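Local coordinates for Pab-dependent poly(a)-specific ribonuclease subunit PAN2 (Neurospora crassa, PDB 4CZX), which is the catalytic subunit of a deadenylase complex that probably shortens mRNA poly(A) tails, represented here by its N-terminal WD40 domain, at residues L88-V93 with M111-A116; R115-T120 with I127-W132; W104-E109 with L137-N142; G45-F50 with D72-Q77. All coordinates share one frame; numbering follows the deposited sequence. Where two conformers were deposited one is given.

Contact 1: L88-V93 with M111-A116. With PO4 (phosphate ion), chain D.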
# COMPACT_ATOMS: atom_id res chain seq x y z
N LEU A 88 0.07 -25.35 13.97
CA LEU A 88 1.47 -25.68 13.73
C LEU A 88 1.87 -25.41 12.28
O LEU A 88 1.19 -25.82 11.34
CB LEU A 88 1.77 -27.16 14.06
CG LEU A 88 3.27 -27.52 14.00
CD1 LEU A 88 3.62 -28.53 15.08
CD2 LEU A 88 3.70 -28.09 12.63
N GLY A 89 2.98 -24.69 12.11
CA GLY A 89 3.61 -24.53 10.80
C GLY A 89 5.03 -25.05 10.91
O GLY A 89 5.48 -25.39 12.01
N SER A 90 5.74 -25.12 9.79
CA SER A 90 7.10 -25.65 9.79
C SER A 90 8.06 -24.87 10.68
O SER A 90 9.03 -25.44 11.19
CB SER A 90 7.66 -25.69 8.36
OG SER A 90 7.18 -26.85 7.71
N ARG A 91 7.81 -23.57 10.85
CA ARG A 91 8.78 -22.69 11.51
C ARG A 91 8.28 -22.13 12.85
O ARG A 91 9.01 -21.40 13.54
CB ARG A 91 9.14 -21.51 10.59
CG ARG A 91 9.74 -21.92 9.24
CD ARG A 91 11.08 -22.63 9.41
NE ARG A 91 11.92 -21.90 10.35
CZ ARG A 91 12.65 -20.83 10.04
NH1 ARG A 91 12.66 -20.37 8.80
NH2 ARG A 91 13.37 -20.23 10.98
N SER A 92 7.06 -22.47 13.23
CA SER A 92 6.47 -21.83 14.40
C SER A 92 5.22 -22.53 14.90
O SER A 92 4.63 -23.36 14.21
CB SER A 92 6.11 -20.37 14.07
OG SER A 92 5.04 -20.32 13.14
N VAL A 93 4.83 -22.17 16.12
CA VAL A 93 3.59 -22.65 16.71
C VAL A 93 2.83 -21.40 17.15
O VAL A 93 3.41 -20.48 17.71
CB VAL A 93 3.85 -23.58 17.91
CG1 VAL A 93 2.53 -24.14 18.46
CG2 VAL A 93 4.79 -24.72 17.52
N MET A 111 12.94 -24.69 15.48
CA MET A 111 11.79 -25.01 14.65
C MET A 111 12.16 -24.80 13.19
O MET A 111 11.97 -23.71 12.64
CB MET A 111 10.58 -24.15 15.04
CG MET A 111 10.13 -24.36 16.46
SD MET A 111 8.81 -23.22 16.94
CE MET A 111 8.39 -23.87 18.56
N GLN A 112 12.70 -25.84 12.56
CA GLN A 112 13.18 -25.74 11.19
C GLN A 112 12.23 -26.36 10.19
O GLN A 112 12.04 -25.83 9.09
CB GLN A 112 14.57 -26.37 11.07
CG GLN A 112 15.67 -25.51 11.69
CD GLN A 112 15.63 -24.07 11.18
OE1 GLN A 112 15.60 -23.82 9.97
NE2 GLN A 112 15.63 -23.11 12.11
N ASP A 113 11.65 -27.51 10.54
CA ASP A 113 10.65 -28.14 9.69
C ASP A 113 9.71 -28.99 10.54
O ASP A 113 9.69 -30.22 10.41
CB ASP A 113 11.32 -28.98 8.59
CG ASP A 113 10.34 -29.41 7.51
OD1 ASP A 113 9.18 -28.93 7.53
OD2 ASP A 113 10.71 -30.22 6.65
N LEU A 114 8.95 -28.33 11.41
CA LEU A 114 7.96 -29.00 12.25
C LEU A 114 6.85 -29.60 11.41
O LEU A 114 6.44 -29.00 10.43
CB LEU A 114 7.34 -28.01 13.25
CG LEU A 114 8.28 -27.29 14.21
CD1 LEU A 114 7.46 -26.35 15.08
CD2 LEU A 114 9.02 -28.30 15.07
N ARG A 115 6.35 -30.77 11.82
CA ARG A 115 5.31 -31.46 11.06
C ARG A 115 4.14 -31.94 11.92
O ARG A 115 3.06 -32.25 11.41
CB ARG A 115 5.90 -32.68 10.33
CG ARG A 115 6.94 -32.33 9.27
CD ARG A 115 6.35 -31.50 8.14
NE ARG A 115 7.39 -31.20 7.14
CZ ARG A 115 7.70 -31.99 6.11
NH1 ARG A 115 7.04 -33.13 5.91
NH2 ARG A 115 8.67 -31.63 5.27
N ALA A 116 4.37 -32.03 13.23
CA ALA A 116 3.44 -32.71 14.10
C ALA A 116 3.52 -32.22 15.52
O ALA A 116 4.57 -31.82 16.02
CB ALA A 116 3.70 -34.23 14.07
P PO4 D . 13.19 -16.32 10.32
O1 PO4 D . 14.39 -17.24 10.28
O2 PO4 D . 12.24 -16.72 9.22
O3 PO4 D . 12.51 -16.44 11.67
O4 PO4 D . 13.63 -14.89 10.12
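R91 approaches M111 edge-on: NE donates to the M111 carbonyl O at 2.9 Å, with the acceptor close to the guanidinium plane. The R91 side chain starts out leading away from the M111-Q112 backbone, although CB still touches it, and bends at chi2 (-64°) and chi3 (-46°) bring the guanidinium back. Q112 runs alongside in the same direction, its amide plane turned 40° from the guanidinium, while its own NE2 is held by E109 O. At the far end NH2 of R91 meets phosphate O1 at 3.2 Å. A leucine in place of R91 would probably leave the M111 carbonyl without this donor and the phosphate with one arginine fewer.

Two further bonds tie S90 to the same segment. L114 N donates to S90 O at 2.9 Å, and S90 OG meets D113 OD1 at 2.9 Å, nearly along the C-O axis. That oxygen also accepts from R115 NE, which comes from above the carboxylate plane. Deeper in, V93 CG2 lies 3.8 Å from M111 CE, the two side chains at about a right angle. Here the turn linking two strands of one beta-propeller blade packs on the entry to the first strand of the next, a blade-to-blade interface of the WD40 fold.

Contact 2: R115-T120 with I127-W132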
# COMPACT_ATOMS: atom_id res chain seq x y z
N ARG A 115 6.35 -30.77 11.82
CA ARG A 115 5.31 -31.46 11.06
C ARG A 115 4.14 -31.94 11.92
O ARG A 115 3.06 -32.25 11.41
CB ARG A 115 5.90 -32.68 10.33
CG ARG A 115 6.94 -32.33 9.27
CD ARG A 115 6.35 -31.50 8.14
NE ARG A 115 7.39 -31.20 7.14
CZ ARG A 115 7.70 -31.99 6.11
NH1 ARG A 115 7.04 -33.13 5.91
NH2 ARG A 115 8.67 -31.63 5.27
N ALA A 116 4.37 -32.03 13.23
CA ALA A 116 3.44 -32.71 14.10
C ALA A 116 3.52 -32.22 15.52
O ALA A 116 4.57 -31.82 16.02
CB ALA A 116 3.70 -34.23 14.07
N MET A 117 2.39 -32.30 16.20
CA MET A 117 2.40 -32.10 17.63
C MET A 117 1.30 -32.85 18.33
O MET A 117 0.30 -33.26 17.71
CB MET A 117 2.28 -30.63 17.95
CG MET A 117 1.05 -30.10 17.45
SD MET A 117 1.10 -28.41 17.98
CE MET A 117 -0.29 -28.00 17.10
N SER A 118 1.48 -33.03 19.63
CA SER A 118 0.53 -33.79 20.43
C SER A 118 0.54 -33.29 21.86
O SER A 118 1.47 -32.60 22.29
CB SER A 118 0.87 -35.28 20.42
OG SER A 118 2.03 -35.54 21.20
N PHE A 119 -0.48 -33.65 22.62
CA PHE A 119 -0.44 -33.45 24.05
C PHE A 119 0.51 -34.48 24.65
O PHE A 119 1.02 -35.36 23.95
CB PHE A 119 -1.85 -33.53 24.64
CG PHE A 119 -2.76 -32.46 24.10
CD1 PHE A 119 -2.55 -31.13 24.44
CD2 PHE A 119 -3.79 -32.77 23.23
CE1 PHE A 119 -3.36 -30.13 23.94
CE2 PHE A 119 -4.61 -31.77 22.72
CZ PHE A 119 -4.40 -30.45 23.08
N THR A 120 0.76 -34.36 25.95
CA THR A 120 1.71 -35.22 26.63
C THR A 120 1.04 -35.79 27.87
O THR A 120 -0.13 -36.16 27.83
CB THR A 120 3.01 -34.46 27.00
OG1 THR A 120 2.74 -33.47 28.00
CG2 THR A 120 3.62 -33.79 25.75
N ILE A 127 2.37 -29.42 25.21
CA ILE A 127 2.45 -30.13 23.95
C ILE A 127 3.88 -30.51 23.58
O ILE A 127 4.85 -29.87 24.02
CB ILE A 127 1.85 -29.33 22.78
CG1 ILE A 127 2.53 -27.96 22.66
CG2 ILE A 127 0.35 -29.21 22.93
CD1 ILE A 127 2.03 -27.14 21.47
N LEU A 128 4.00 -31.55 22.78
CA LEU A 128 5.26 -31.96 22.18
C LEU A 128 5.21 -31.60 20.70
O LEU A 128 4.21 -31.88 20.05
CB LEU A 128 5.49 -33.46 22.37
CG LEU A 128 6.69 -34.07 21.64
CD1 LEU A 128 8.01 -33.62 22.26
CD2 LEU A 128 6.58 -35.61 21.65
N VAL A 129 6.26 -30.98 20.17
CA VAL A 129 6.25 -30.68 18.74
C VAL A 129 7.52 -31.25 18.12
O VAL A 129 8.58 -31.26 18.75
CB VAL A 129 6.12 -29.15 18.44
CG1 VAL A 129 4.93 -28.53 19.21
CG2 VAL A 129 7.41 -28.40 18.73
N ALA A 130 7.38 -31.75 16.90
CA ALA A 130 8.48 -32.43 16.21
C ALA A 130 8.26 -32.34 14.71
O ALA A 130 7.23 -31.84 14.25
CB ALA A 130 8.58 -33.89 16.66
N GLY A 131 9.22 -32.83 13.94
CA GLY A 131 9.04 -32.87 12.51
C GLY A 131 10.20 -33.53 11.80
O GLY A 131 10.85 -34.42 12.34
N TRP A 132 10.46 -33.07 10.59
CA TRP A 132 11.54 -33.67 9.80
C TRP A 132 12.83 -32.93 10.15
O TRP A 132 13.37 -32.17 9.35
CB TRP A 132 11.21 -33.61 8.31
CG TRP A 132 10.05 -34.51 7.91
CD1 TRP A 132 9.13 -35.09 8.75
CD2 TRP A 132 9.71 -34.95 6.59
NE1 TRP A 132 8.23 -35.84 8.02
CE2 TRP A 132 8.57 -35.76 6.70
CE3 TRP A 132 10.26 -34.71 5.32
CZ2 TRP A 132 7.96 -36.35 5.59
CZ3 TRP A 132 9.66 -35.28 4.22
CH2 TRP A 132 8.52 -36.10 4.36
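R115 lays its guanidinium over the face of the W132 indole, a cation-pi contact with CZ of R115 3.9 Å from the centroid of the W132 five-membered ring and 20° off its normal. The planes are inclined by 33°, so the fit is that of a tilted plate, with NH1 above the ring centre. The salt bridge to D113 fixes the edge of the guanidinium, and S157 OG is hydrogen-bonded to the indole NE1. A serine at W132 would probably strip the guanidinium of the aromatic surface under one face, leaving D113 to hold its edge.

The hollow beside R115 is made by G131, where a modelled CB would run into R115 N. Next to it A130 O accepts from both R115 N (2.8 Å) and A116 N (3.0 Å).

Farther along, M117 and V129 lie side by side, with CB of M117 3.6 Å from CG1 of V129. Because M117 CG stands between its backbone N and carbonyl carbon (chi1 62°), SD can rest 3.8 Å from I127 CD1; L79 of the preceding blade meets this face. On the other face the small A116 and A130 leave room for L159 of the following blade. Beyond S118, CG2 of T120 sits 3.9 Å from CB of L128. Two residues, R115 and A116, opposite A130 define a classic beta bulge in the inner antiparallel hairpin of a propeller blade.

Contact 3: W104-E109 with L137-N142. With PO4 (phosphate ion), chain D.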
# COMPACT_ATOMS: atom_id res chain seq x y z
N TRP A 104 -0.67 -16.50 21.92
CA TRP A 104 0.79 -16.42 21.89
C TRP A 104 1.41 -16.89 20.58
O TRP A 104 0.75 -17.45 19.70
CB TRP A 104 1.43 -17.20 23.06
CG TRP A 104 0.98 -18.65 23.33
CD1 TRP A 104 0.22 -19.07 24.39
CD2 TRP A 104 1.30 -19.83 22.58
NE1 TRP A 104 0.04 -20.43 24.34
CE2 TRP A 104 0.69 -20.93 23.23
CE3 TRP A 104 2.04 -20.08 21.41
CZ2 TRP A 104 0.79 -22.24 22.76
CZ3 TRP A 104 2.14 -21.38 20.94
CH2 TRP A 104 1.52 -22.45 21.62
N SER A 105 2.71 -16.63 20.44
CA SER A 105 3.43 -16.92 19.21
C SER A 105 4.82 -17.41 19.57
O SER A 105 5.55 -16.74 20.31
CB SER A 105 3.50 -15.67 18.32
OG SER A 105 4.18 -15.94 17.10
N ILE A 106 5.18 -18.59 19.09
CA ILE A 106 6.49 -19.13 19.38
C ILE A 106 7.21 -19.42 18.06
O ILE A 106 6.74 -20.20 17.23
CB ILE A 106 6.40 -20.42 20.24
CG1 ILE A 106 5.70 -20.11 21.57
CG2 ILE A 106 7.79 -20.99 20.48
CD1 ILE A 106 5.50 -21.33 22.47
N ARG A 107 8.34 -18.76 17.86
CA ARG A 107 9.13 -18.94 16.65
C ARG A 107 10.56 -19.21 17.09
O ARG A 107 11.41 -18.31 17.10
CB ARG A 107 9.04 -17.72 15.73
CG ARG A 107 9.52 -17.99 14.30
CD ARG A 107 9.43 -16.77 13.38
NE ARG A 107 9.87 -17.13 12.04
CZ ARG A 107 9.08 -17.67 11.11
NH1 ARG A 107 7.79 -17.87 11.36
NH2 ARG A 107 9.57 -18.00 9.92
N HIS A 108 10.81 -20.45 17.48
CA HIS A 108 12.07 -20.88 18.09
C HIS A 108 13.07 -21.28 17.00
O HIS A 108 12.67 -21.79 15.95
CB HIS A 108 11.78 -22.05 19.04
CG HIS A 108 12.93 -22.44 19.92
ND1 HIS A 108 13.95 -23.26 19.48
CD2 HIS A 108 13.19 -22.18 21.22
CE1 HIS A 108 14.80 -23.47 20.47
NE2 HIS A 108 14.36 -22.82 21.54
N GLU A 109 14.36 -21.04 17.24
CA GLU A 109 15.41 -21.36 16.27
C GLU A 109 15.45 -22.84 15.89
O GLU A 109 15.85 -23.18 14.79
CB GLU A 109 16.78 -20.95 16.80
CG GLU A 109 17.00 -19.45 16.86
CD GLU A 109 18.41 -19.09 17.30
OE1 GLU A 109 19.28 -19.99 17.35
OE2 GLU A 109 18.64 -17.89 17.61
N LEU A 137 10.61 -30.17 20.63
CA LEU A 137 10.43 -29.14 21.64
C LEU A 137 9.19 -29.41 22.47
O LEU A 137 8.16 -29.85 21.95
CB LEU A 137 10.32 -27.75 21.01
CG LEU A 137 11.53 -27.27 20.20
CD1 LEU A 137 11.28 -27.48 18.71
CD2 LEU A 137 11.83 -25.82 20.51
N VAL A 138 9.30 -29.15 23.76
CA VAL A 138 8.19 -29.25 24.68
C VAL A 138 7.71 -27.82 25.00
O VAL A 138 8.50 -26.96 25.38
CB VAL A 138 8.58 -30.00 25.97
CG1 VAL A 138 7.36 -30.18 26.84
CG2 VAL A 138 9.21 -31.35 25.64
N ILE A 139 6.41 -27.58 24.84
CA ILE A 139 5.84 -26.24 25.03
C ILE A 139 4.79 -26.21 26.14
O ILE A 139 3.87 -27.04 26.16
CB ILE A 139 5.20 -25.71 23.71
CG1 ILE A 139 6.29 -25.40 22.69
CG2 ILE A 139 4.33 -24.48 23.97
CD1 ILE A 139 5.79 -25.20 21.25
N ASP A 140 4.96 -25.28 27.08
CA ASP A 140 3.96 -24.97 28.10
C ASP A 140 2.86 -24.15 27.43
O ASP A 140 3.09 -23.02 27.02
CB ASP A 140 4.59 -24.19 29.27
CG ASP A 140 3.61 -23.94 30.43
OD1 ASP A 140 2.39 -23.79 30.23
OD2 ASP A 140 4.10 -23.84 31.58
N VAL A 141 1.68 -24.74 27.33
CA VAL A 141 0.56 -24.14 26.62
C VAL A 141 -0.03 -22.95 27.40
O VAL A 141 -0.54 -21.99 26.82
CB VAL A 141 -0.53 -25.20 26.33
CG1 VAL A 141 -1.76 -24.59 25.70
CG2 VAL A 141 0.05 -26.28 25.37
N ASN A 142 0.09 -23.00 28.72
CA ASN A 142 -0.42 -21.90 29.54
C ASN A 142 0.46 -20.66 29.45
O ASN A 142 -0.04 -19.55 29.32
CB ASN A 142 -0.57 -22.35 30.99
CG ASN A 142 -1.62 -23.42 31.15
OD1 ASN A 142 -2.69 -23.34 30.55
ND2 ASN A 142 -1.31 -24.44 31.94
P PO4 D . 13.19 -16.32 10.32
O1 PO4 D . 14.39 -17.24 10.28
O2 PO4 D . 12.24 -16.72 9.22
O3 PO4 D . 12.51 -16.44 11.67
O4 PO4 D . 13.63 -14.89 10.12
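W104, I106 and H108 meet V141, I139 and L137 in a side-chain contact between neighbouring propeller blades, joining the outermost strand of one (102-106) to the third strand of the next (135-140). The evidence is the spacing: CA atoms of I106 and I139 are 9.1 Å apart, too far for backbone pairing, and the two segments run 172° apart in direction.

I106 and I139 reach toward each other tip to tip, CD1 of I106 lying 3.7 Å from CG2 of I139. The same methyl of I139 approaches the benzo end of the W104 indole obliquely, 4.2 Å from CH2. The W104 ring is turned so that NE1 donates to V141 O at 3.0 Å, with an N-H...O angle of 149° and the oxygen 21° out of the ring plane. At the other end, one of two L137 conformers places CD2 over the H108 ring face, a CH-pi contact that is therefore less certain; H108 ND1 is bonded to S110 N.

R107 points elsewhere, giving NE to phosphate O3 at 2.8 Å and NH2 to phosphate O2, with NH1 in a salt bridge to D72. Chemically, the interface is an apolar core in which one indole N-H and one backbone carbonyl, both on buried residues, satisfy each other.

Contact 4: G45-F50 with D72-Q77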
# COMPACT_ATOMS: atom_id res chain seq x y z
N GLY A 45 -6.99 -25.77 6.92
CA GLY A 45 -5.79 -25.00 6.68
C GLY A 45 -5.42 -24.91 5.20
O GLY A 45 -5.77 -25.80 4.43
N THR A 46 -4.74 -23.83 4.80
CA THR A 46 -4.25 -23.67 3.42
C THR A 46 -2.75 -23.91 3.31
O THR A 46 -2.04 -23.97 4.31
CB THR A 46 -4.52 -22.23 2.83
OG1 THR A 46 -3.55 -21.31 3.36
CG2 THR A 46 -5.94 -21.74 3.13
N GLN A 47 -2.27 -24.00 2.07
CA GLN A 47 -0.87 -24.28 1.79
C GLN A 47 0.06 -23.12 2.16
O GLN A 47 1.27 -23.25 2.02
CB GLN A 47 -0.70 -24.65 0.31
CG GLN A 47 -1.47 -25.90 -0.13
CD GLN A 47 -0.99 -27.15 0.58
OE1 GLN A 47 0.18 -27.22 0.97
NE2 GLN A 47 -1.88 -28.13 0.76
N LYS A 48 -0.52 -21.99 2.58
CA LYS A 48 0.28 -20.83 2.98
C LYS A 48 -0.05 -20.40 4.41
O LYS A 48 0.34 -19.32 4.86
CB LYS A 48 0.07 -19.65 2.01
CG LYS A 48 0.69 -19.88 0.62
CD LYS A 48 0.06 -18.95 -0.42
CE LYS A 48 0.48 -17.49 -0.22
NZ LYS A 48 -0.51 -16.50 -0.77
N GLY A 49 -0.78 -21.24 5.12
CA GLY A 49 -1.01 -20.97 6.53
C GLY A 49 -2.26 -20.19 6.91
O GLY A 49 -2.39 -19.73 8.04
N PHE A 50 -3.21 -20.03 5.99
CA PHE A 50 -4.50 -19.49 6.43
C PHE A 50 -5.29 -20.57 7.18
O PHE A 50 -5.31 -21.74 6.77
CB PHE A 50 -5.33 -18.97 5.25
CG PHE A 50 -5.69 -17.52 5.37
CD1 PHE A 50 -6.76 -17.11 6.16
CD2 PHE A 50 -4.96 -16.56 4.69
CE1 PHE A 50 -7.08 -15.76 6.27
CE2 PHE A 50 -5.28 -15.21 4.79
CZ PHE A 50 -6.34 -14.81 5.58
N ASP A 72 6.19 -19.40 5.16
CA ASP A 72 6.38 -20.58 6.00
C ASP A 72 5.72 -21.82 5.42
O ASP A 72 6.05 -22.93 5.81
CB ASP A 72 5.84 -20.35 7.41
CG ASP A 72 6.79 -19.56 8.29
OD1 ASP A 72 7.82 -19.05 7.79
OD2 ASP A 72 6.50 -19.43 9.50
N GLY A 73 4.78 -21.63 4.50
CA GLY A 73 4.16 -22.77 3.85
C GLY A 73 2.87 -23.26 4.51
O GLY A 73 2.10 -22.47 5.06
N PRO A 74 2.62 -24.58 4.44
CA PRO A 74 1.31 -25.12 4.81
C PRO A 74 1.01 -25.06 6.30
O PRO A 74 1.92 -25.13 7.13
CB PRO A 74 1.38 -26.59 4.35
CG PRO A 74 2.82 -26.88 4.18
CD PRO A 74 3.46 -25.58 3.75
N LEU A 75 -0.27 -24.94 6.62
CA LEU A 75 -0.73 -25.13 7.98
C LEU A 75 -0.69 -26.64 8.18
O LEU A 75 -1.37 -27.37 7.47
CB LEU A 75 -2.14 -24.56 8.18
CG LEU A 75 -2.50 -24.08 9.60
CD1 LEU A 75 -3.88 -23.41 9.62
CD2 LEU A 75 -2.45 -25.24 10.58
N ARG A 76 0.13 -27.12 9.11
CA ARG A 76 0.41 -28.55 9.19
C ARG A 76 -0.58 -29.33 10.04
O ARG A 76 -0.90 -30.49 9.72
CB ARG A 76 1.82 -28.78 9.74
CG ARG A 76 2.91 -28.05 8.95
CD ARG A 76 3.77 -29.03 8.26
NE ARG A 76 4.76 -28.43 7.39
CZ ARG A 76 4.98 -28.85 6.15
NH1 ARG A 76 4.25 -29.85 5.66
NH2 ARG A 76 5.89 -28.26 5.39
N GLN A 77 -1.05 -28.72 11.12
CA GLN A 77 -1.92 -29.41 12.09
C GLN A 77 -2.60 -28.42 13.04
O GLN A 77 -2.05 -27.34 13.31
CB GLN A 77 -1.12 -30.44 12.90
CG GLN A 77 -1.96 -31.43 13.74
CD GLN A 77 -1.12 -32.19 14.77
OE1 GLN A 77 0.08 -32.37 14.58
NE2 GLN A 77 -1.74 -32.57 15.88
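T46 O is gripped by two backbone N-H groups: G49 N, which closes the type I turn T46-G49, and L75 N from the other segment, each at 3.1 Å from that oxygen. The L75 bond is nearly straight, with an N-H...O angle of 170°, and it meets the oxygen almost in line with the carbonyl bond.

T46 also braces its own turn, for its OG1 accepts from K48 N at 3.2 Å, an ST turn, and from F50 N at 2.9 Å, besides bonding D24. Around the shared carbonyl the fit depends on missing side chains. L75 lies with CD1 3.8 Å from CA of G45, where a CB on G45 would collide with L75 CB. With CG of L75 anti to its backbone N (chi1 -152°), CD1 also comes 3.6 Å from F50 O. G49, at a phi of 92°, lies beside G73 of the other segment, and both have backbone angles that call for glycine.

Q47 crosses the P74 ring obliquely, OE1 of Q47 being 3.6 Å from CB of P74, while its NE2 bonds P29 O. The chemistry therefore implies a junction of successive blades in which one carbonyl serves both its own turn and the neighbouring segment, with L75 packed against a glycine that has no CB to obstruct it.

The four contacts lie in three successive blades: contact 4 joins the first to the second, contacts 1 and 3 the second to the third, and contact 2 lies within the third. Contacts 1 and 2, with centres 9 Å apart, share R115 and A116, and D113 O lies 3.0 Å from W132 N, a probable hydrogen bond. Contact 3 is about 11 Å from each by centre; V93 O to I106 N (2.9 Å) ties it in. Contact 4 joins contact 1 through R76 NE and S90 OG (2.9 Å), and contact 3 through the D72 OD2 to R107 NH1 salt bridge (2.7 Å). A phosphate, probably from crystallisation, bridges R91 of contact 1 and R107 of contact 3. The exonuclease site belongs to another domain.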